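MgGH51 (Meripilus giganteus, PDB 6ZPV) hydrolyses terminal alpha-L-arabinofuranosyl residues as a fungal GH51 arabinofuranosidase, probably releasing arabinose from plant cell-wall arabinose-containing polysaccharides. Local coordinates at residues Y18-E23 with A480-H485; F341-V346 with P375-I380. One frame throughout, in Å; residues are numbered along the deposited sequence.

Interaction 1: Y18-E23 with A480-H485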
loop_
_atom_site.group_PDB
_atom_site.type_symbol
_atom_site.label_atom_id
_atom_site.label_comp_id
_atom_site.label_asym_id
_atom_site.label_seq_id
_atom_site.Cartn_x
_atom_site.Cartn_y
_atom_site.Cartn_z
ATOM N N TYR A 18 14.938 0.918 -5.232
ATOM C CA TYR A 18 14.070 0.171 -4.319
ATOM C C TYR A 18 12.860 0.987 -3.906
ATOM O O TYR A 18 13.051 2.131 -3.418
ATOM C CB TYR A 18 14.823 -0.337 -3.085
ATOM C CG TYR A 18 16.031 -1.179 -3.437
ATOM C CD1 TYR A 18 15.872 -2.470 -3.919
ATOM C CD2 TYR A 18 17.306 -0.682 -3.334
ATOM C CE1 TYR A 18 16.983 -3.241 -4.289
ATOM C CE2 TYR A 18 18.412 -1.444 -3.694
ATOM C CZ TYR A 18 18.258 -2.712 -4.185
ATOM O OH TYR A 18 19.332 -3.504 -4.532
ATOM N N GLY A 19 11.668 0.444 -3.996
ATOM C CA GLY A 19 10.458 1.178 -3.576
ATOM C C GLY A 19 9.316 0.256 -3.309
ATOM O O GLY A 19 9.512 -0.965 -3.182
ATOM N N LEU A 20 8.115 0.807 -3.254
ATOM C CA LEU A 20 6.912 0.105 -2.823
ATOM C C LEU A 20 5.873 0.040 -3.929
ATOM O O LEU A 20 5.759 0.961 -4.769
ATOM C CB LEU A 20 6.284 0.840 -1.633
ATOM C CG LEU A 20 7.201 1.134 -0.459
ATOM C CD1 LEU A 20 6.400 1.767 0.660
ATOM C CD2 LEU A 20 7.945 -0.086 0.035
ATOM N N MET A 21 5.095 -1.041 -3.916
ATOM C CA MET A 21 3.945 -1.227 -4.807
ATOM C C MET A 21 2.660 -1.290 -4.016
ATOM O O MET A 21 2.521 -2.135 -3.126
ATOM C CB MET A 21 4.087 -2.480 -5.673
ATOM C CG MET A 21 2.974 -2.700 -6.671
ATOM S SD MET A 21 1.510 -3.511 -5.976
ATOM C CE MET A 21 0.319 -3.368 -7.272
ATOM N N PHE A 22 1.709 -0.381 -4.315
ATOM C CA PHE A 22 0.464 -0.305 -3.556
ATOM C C PHE A 22 -0.754 -0.387 -4.481
ATOM O O PHE A 22 -0.884 0.343 -5.463
ATOM C CB PHE A 22 0.422 1.005 -2.754
ATOM C CG PHE A 22 -0.780 1.040 -1.808
ATOM C CD1 PHE A 22 -2.007 1.533 -2.213
ATOM C CD2 PHE A 22 -0.685 0.552 -0.530
ATOM C CE1 PHE A 22 -3.099 1.503 -1.356
ATOM C CE2 PHE A 22 -1.780 0.513 0.335
ATOM C CZ PHE A 22 -2.984 1.012 -0.085
ATOM N N GLU A 23 -1.707 -1.198 -4.037
ATOM C CA GLU A 23 -3.108 -1.074 -4.409
ATOM C C GLU A 23 -3.883 -1.436 -3.142
ATOM O O GLU A 23 -3.316 -2.083 -2.258
ATOM C CB GLU A 23 -3.465 -2.029 -5.552
ATOM C CG GLU A 23 -3.521 -3.498 -5.116
ATOM C CD GLU A 23 -3.753 -4.446 -6.296
ATOM O OE1 GLU A 23 -4.799 -4.315 -6.989
ATOM O OE2 GLU A 23 -2.867 -5.301 -6.500
ATOM N N ALA A 480 5.439 -7.295 -4.270
ATOM C CA ALA A 480 3.982 -7.123 -4.160
ATOM C C ALA A 480 3.306 -8.380 -3.699
ATOM O O ALA A 480 3.767 -9.485 -4.067
ATOM C CB ALA A 480 3.388 -6.669 -5.468
ATOM N N PRO A 481 2.156 -8.283 -2.999
ATOM C CA PRO A 481 1.617 -7.059 -2.419
ATOM C C PRO A 481 2.424 -6.584 -1.199
ATOM O O PRO A 481 3.121 -7.345 -0.512
ATOM C CB PRO A 481 0.187 -7.452 -1.953
ATOM C CG PRO A 481 -0.099 -8.699 -2.723
ATOM C CD PRO A 481 1.236 -9.412 -2.871
ATOM N N LEU A 482 2.237 -5.290 -0.886
ATOM C CA LEU A 482 2.881 -4.614 0.235
ATOM C C LEU A 482 2.259 -4.994 1.565
ATOM O O LEU A 482 3.021 -5.182 2.530
ATOM C CB LEU A 482 2.783 -3.129 -0.027
ATOM C CG LEU A 482 3.488 -2.211 0.972
ATOM C CD1 LEU A 482 4.976 -2.478 1.037
ATOM C CD2 LEU A 482 3.212 -0.772 0.631
ATOM N N LEU A 483 0.921 -5.005 1.631
ATOM C CA LEU A 483 0.227 -4.992 2.916
ATOM C C LEU A 483 -0.844 -6.062 2.983
ATOM O O LEU A 483 -1.509 -6.382 1.968
ATOM C CB LEU A 483 -0.398 -3.612 3.158
ATOM C CG LEU A 483 0.585 -2.534 3.592
ATOM C CD1 LEU A 483 0.011 -1.163 3.528
ATOM C CD2 LEU A 483 1.086 -2.794 4.995
ATOM N N GLN A 484 -1.110 -6.520 4.199
ATOM C CA GLN A 484 -2.122 -7.554 4.470
ATOM C C GLN A 484 -2.795 -7.379 5.823
ATOM O O GLN A 484 -2.129 -7.516 6.868
ATOM C CB GLN A 484 -1.487 -8.930 4.440
ATOM C CG GLN A 484 -2.394 -10.073 4.848
ATOM C CD GLN A 484 -1.651 -11.366 5.165
ATOM O OE1 GLN A 484 -0.455 -11.388 5.365
ATOM N NE2 GLN A 484 -2.416 -12.439 5.243
ATOM N N HIS A 485 -4.118 -7.217 5.817
ATOM C CA HIS A 485 -4.920 -7.353 7.048
ATOM C C HIS A 485 -5.117 -8.835 7.257
ATOM O O HIS A 485 -5.726 -9.530 6.434
ATOM C CB HIS A 485 -6.281 -6.644 6.905
ATOM C CG HIS A 485 -6.908 -6.422 8.208
ATOM N ND1 HIS A 485 -7.112 -7.451 9.138
ATOM C CD2 HIS A 485 -7.287 -5.254 8.796
ATOM C CE1 HIS A 485 -7.634 -6.867 10.196
ATOM N NE2 HIS A 485 -7.769 -5.531 10.037
HETATM O O HOH W 1 0.289 -3.942 -2.853
#
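Met21 and Leu20 meet Ala480 and Leu482 where the parallel barrel of this glycosidase closes. The fold is a (beta/alpha)8 barrel. Residues 20-21 form its first strand, and residues 480-482 follow directly on its last, 474-479. A backbone hydrogen bond between Gly19 and Ala477 ties the two chain segments together just before this contact.

The side-chain contacts are apolar and buried. Met21 has CG anti to its backbone nitrogen (chi1 -177°) and then bends at chi2 (-83°). This lays SD beside the methyl group of Ala480, with SD 3.7 Å from Ala480 CB. The side chain of Ala480 is also about 4 Å from a bound glycerol, probably from the crystallisation liquor. Leu482 presents both branches to segment 18-23. Its CD1 meets Leu20 CD2 at 3.9 Å, and the two leucine side chains cross at a slant. Its CD2 lies 4.1 Å from Leu20 CD1.

The Phe22 ring is met at its edge, near the ring plane. Leu483 CD1 comes to 4.0 Å from Phe22 CE2. Leu482 CD2 stands a little farther off, 4.3 Å from Phe22 CD2. Helix 211-219 packs against this group, Leu217 on Leu20 and Leu482, and Ile213 on Leu483.

No direct hydrogen bond links the segments here. After Ala480 the chain passes through a cis peptide bond into Pro481 and leaves the barrel sheet. A water takes over the polar link. It donates to the carbonyl oxygen of Met21 and accepts from the backbone N-H of Leu482, so both buried groups have a partner. The same carbonyl is approached closely by a carbon: Met21 O lies 3.3 Å from Leu482 CB.

Interaction 2: F341-V346 with P375-I380; sequences FTLRFV and PQIRFI. With SO4 (sulfate ion), chain R.
The Phe379 ring lies alongside Val346, with CE1 3.6 Å from Val346 CB, and Ile377 CG2 sits over one ring face near the rim. The Phe345 ring has Arg344 CB over one face, also near the rim. Arg378 runs beside this ring, Phe345 CD1 being 4.0 Å from Arg378 CB, and its NE bonds to Ser396. The Arg344 guanidinium has Phe345 CZ over one face and a sulfate, probably from the crystallisation liquor, in its plane at the edge. Arg344 NH1 donates to sulfate O1 at 3.0 Å, NH2 donates to O2, and NE forms a salt bridge with Glu284.

With CG1 anti to the carbonyl carbon (chi1 -67°), Ile377 brings CD1 to 3.9 Å from Leu343 CD2, while CG2 meets Val346 CG2. Cutting Ile377 back to an alanine would probably leave a gap beside Leu343 and Val346 and take away the methyl that lies over the Phe379 ring.

Three backbone bonds join the segments: Arg378 N to Arg344 O, nearly straight at 174°, Val346 N to Arg378 O, and Ile380 N to Val346 O. A water bridges Arg344 O and Gln376 O. This is the parallel pairing of a beta-alpha-beta unit, connected by helix 359-373, within a (beta/alpha)8 barrel.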
loop_
_atom_site.group_PDB
_atom_site.type_symbol
_atom_site.label_atom_id
_atom_site.label_comp_id
_atom_site.label_asym_id
_atom_site.label_seq_id
_atom_site.Cartn_x
_atom_site.Cartn_y
_atom_site.Cartn_z
ATOM N N PHE A 341 3.471 18.753 -6.766
ATOM C CA PHE A 341 4.188 17.581 -6.222
ATOM C C PHE A 341 5.202 17.071 -7.248
ATOM O O PHE A 341 5.056 17.373 -8.422
ATOM C CB PHE A 341 3.174 16.481 -5.863
ATOM C CG PHE A 341 2.300 16.773 -4.669
ATOM C CD1 PHE A 341 2.709 16.462 -3.381
ATOM C CD2 PHE A 341 1.041 17.331 -4.860
ATOM C CE1 PHE A 341 1.882 16.675 -2.295
ATOM C CE2 PHE A 341 0.205 17.520 -3.770
ATOM C CZ PHE A 341 0.647 17.209 -2.508
ATOM N N THR A 342 6.149 16.274 -6.793
ATOM C CA THR A 342 7.079 15.578 -7.678
ATOM C C THR A 342 6.292 14.544 -8.524
ATOM O O THR A 342 5.498 13.778 -7.933
ATOM C CB THR A 342 8.151 14.817 -6.866
ATOM O OG1 THR A 342 8.867 15.782 -6.110
ATOM C CG2 THR A 342 9.065 14.004 -7.743
ATOM N N LEU A 343 6.575 14.476 -9.827
ATOM C CA LEU A 343 6.042 13.351 -10.654
ATOM C C LEU A 343 6.943 13.206 -11.878
ATOM O O LEU A 343 6.929 14.043 -12.766
ATOM C CB LEU A 343 4.603 13.596 -11.093
ATOM C CG LEU A 343 4.001 12.528 -11.967
ATOM C CD1 LEU A 343 3.817 11.205 -11.259
ATOM C CD2 LEU A 343 2.670 12.999 -12.557
ATOM N N ARG A 344 7.717 12.126 -11.930
ATOM C CA ARG A 344 8.641 11.857 -13.022
ATOM C C ARG A 344 8.203 10.684 -13.879
ATOM O O ARG A 344 8.755 10.531 -14.987
ATOM C CB ARG A 344 10.066 11.599 -12.497
ATOM C CG ARG A 344 10.641 12.765 -11.710
ATOM C CD ARG A 344 12.127 12.671 -11.567
ATOM N NE ARG A 344 12.568 11.544 -10.806
ATOM C CZ ARG A 344 13.785 10.974 -10.804
ATOM N NH1 ARG A 344 14.060 9.979 -9.991
ATOM N NH2 ARG A 344 14.719 11.391 -11.623
ATOM N N PHE A 345 7.323 9.822 -13.371
ATOM C CA PHE A 345 7.019 8.514 -13.986
ATOM C C PHE A 345 5.486 8.299 -13.950
ATOM O O PHE A 345 4.897 8.393 -12.882
ATOM C CB PHE A 345 7.670 7.395 -13.167
ATOM C CG PHE A 345 9.167 7.471 -13.030
ATOM C CD1 PHE A 345 9.990 7.242 -14.108
ATOM C CD2 PHE A 345 9.716 7.877 -11.845
ATOM C CE1 PHE A 345 11.364 7.337 -13.961
ATOM C CE2 PHE A 345 11.097 8.038 -11.736
ATOM C CZ PHE A 345 11.917 7.746 -12.779
ATOM N N VAL A 346 4.938 7.929 -15.098
ATOM C CA VAL A 346 3.530 7.572 -15.223
ATOM C C VAL A 346 3.434 6.227 -15.929
ATOM O O VAL A 346 4.091 6.038 -16.992
ATOM C CB VAL A 346 2.676 8.649 -15.928
ATOM C CG1 VAL A 346 1.324 8.114 -16.348
ATOM C CG2 VAL A 346 2.581 9.881 -15.047
ATOM N N PRO A 375 6.045 16.843 -21.600
ATOM C CA PRO A 375 7.245 16.325 -22.312
ATOM C C PRO A 375 8.282 15.761 -21.343
ATOM O O PRO A 375 9.148 14.995 -21.722
ATOM C CB PRO A 375 7.792 17.521 -23.028
ATOM C CG PRO A 375 6.728 18.533 -23.017
ATOM C CD PRO A 375 5.731 18.218 -21.994
ATOM N N GLN A 376 8.235 16.204 -20.070
ATOM C CA GLN A 376 9.241 15.852 -19.037
ATOM C C GLN A 376 8.932 14.542 -18.318
ATOM O O GLN A 376 9.798 14.064 -17.585
ATOM C CB GLN A 376 9.368 16.979 -18.014
ATOM C CG GLN A 376 8.237 17.093 -17.012
ATOM C CD GLN A 376 6.975 17.815 -17.521
ATOM O OE1 GLN A 376 6.716 18.072 -18.720
ATOM N NE2 GLN A 376 6.117 18.165 -16.570
ATOM N N ILE A 377 7.762 13.933 -18.485
ATOM C CA ILE A 377 7.383 12.679 -17.800
ATOM C C ILE A 377 7.847 11.456 -18.581
ATOM O O ILE A 377 7.817 11.478 -19.801
ATOM C CB ILE A 377 5.883 12.630 -17.523
ATOM C CG1 ILE A 377 5.534 13.714 -16.498
ATOM C CG2 ILE A 377 5.438 11.251 -17.053
ATOM C CD1 ILE A 377 4.043 13.750 -16.168
ATOM N N ARG A 378 8.334 10.441 -17.885
ATOM C CA ARG A 378 8.687 9.180 -18.523
ATOM C C ARG A 378 7.516 8.206 -18.406
ATOM O O ARG A 378 7.072 7.882 -17.303
ATOM C CB ARG A 378 9.951 8.580 -17.903
ATOM C CG ARG A 378 10.586 7.455 -18.694
ATOM C CD ARG A 378 11.776 6.818 -17.984
ATOM N NE ARG A 378 12.594 5.988 -18.863
ATOM C CZ ARG A 378 13.788 6.294 -19.332
ATOM N NH1 ARG A 378 14.324 7.498 -19.139
ATOM N NH2 ARG A 378 14.422 5.385 -20.111
ATOM N N PHE A 379 7.008 7.739 -19.533
ATOM C CA PHE A 379 5.845 6.853 -19.588
ATOM C C PHE A 379 6.267 5.400 -19.657
ATOM O O PHE A 379 7.115 5.006 -20.481
ATOM C CB PHE A 379 4.905 7.235 -20.740
ATOM C CG PHE A 379 4.239 8.578 -20.489
ATOM C CD1 PHE A 379 3.098 8.641 -19.690
ATOM C CD2 PHE A 379 4.794 9.758 -20.931
ATOM C CE1 PHE A 379 2.513 9.857 -19.367
ATOM C CE2 PHE A 379 4.230 10.973 -20.580
ATOM C CZ PHE A 379 3.104 11.030 -19.796
ATOM N N ILE A 380 5.636 4.561 -18.837
ATOM C CA ILE A 380 6.008 3.132 -18.686
ATOM C C ILE A 380 4.921 2.260 -19.315
ATOM O O ILE A 380 3.732 2.369 -18.941
ATOM C CB ILE A 380 6.184 2.792 -17.197
ATOM C CG1 ILE A 380 7.149 3.715 -16.469
ATOM C CG2 ILE A 380 6.561 1.356 -17.060
ATOM C CD1 ILE A 380 7.050 3.699 -14.990
HETATM S S SO4 R . 17.800 8.983 -10.525
HETATM O O1 SO4 R . 16.653 8.433 -9.775
HETATM O O2 SO4 R . 17.720 10.384 -10.810
HETATM O O3 SO4 R . 17.850 8.242 -11.842
HETATM O O4 SO4 R . 18.984 8.575 -9.784
HETATM O O HOH W 2 10.838 12.299 -15.790
#

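Overall arrangement
Both interactions reach the same eight-stranded parallel barrel. Their centres are 21 Å apart, and the closest atoms of the two contacts are still about 10 Å apart. Interaction 1 lies where the first strand, 20-21, and the eighth, 474-479, come together. Interaction 2 joins the fourth and fifth, 345-348 and 378-381, about halfway round. Both segments of interaction 2 come in sequence between the two segments of interaction 1. Interaction 2 is local, across one helical connection, whereas interaction 1 spans most of the barrel sequence. Interaction 2 sits where its strands begin, and interaction 1 where its strands end. In barrels of this family the strand C-terminal ends carry the active site.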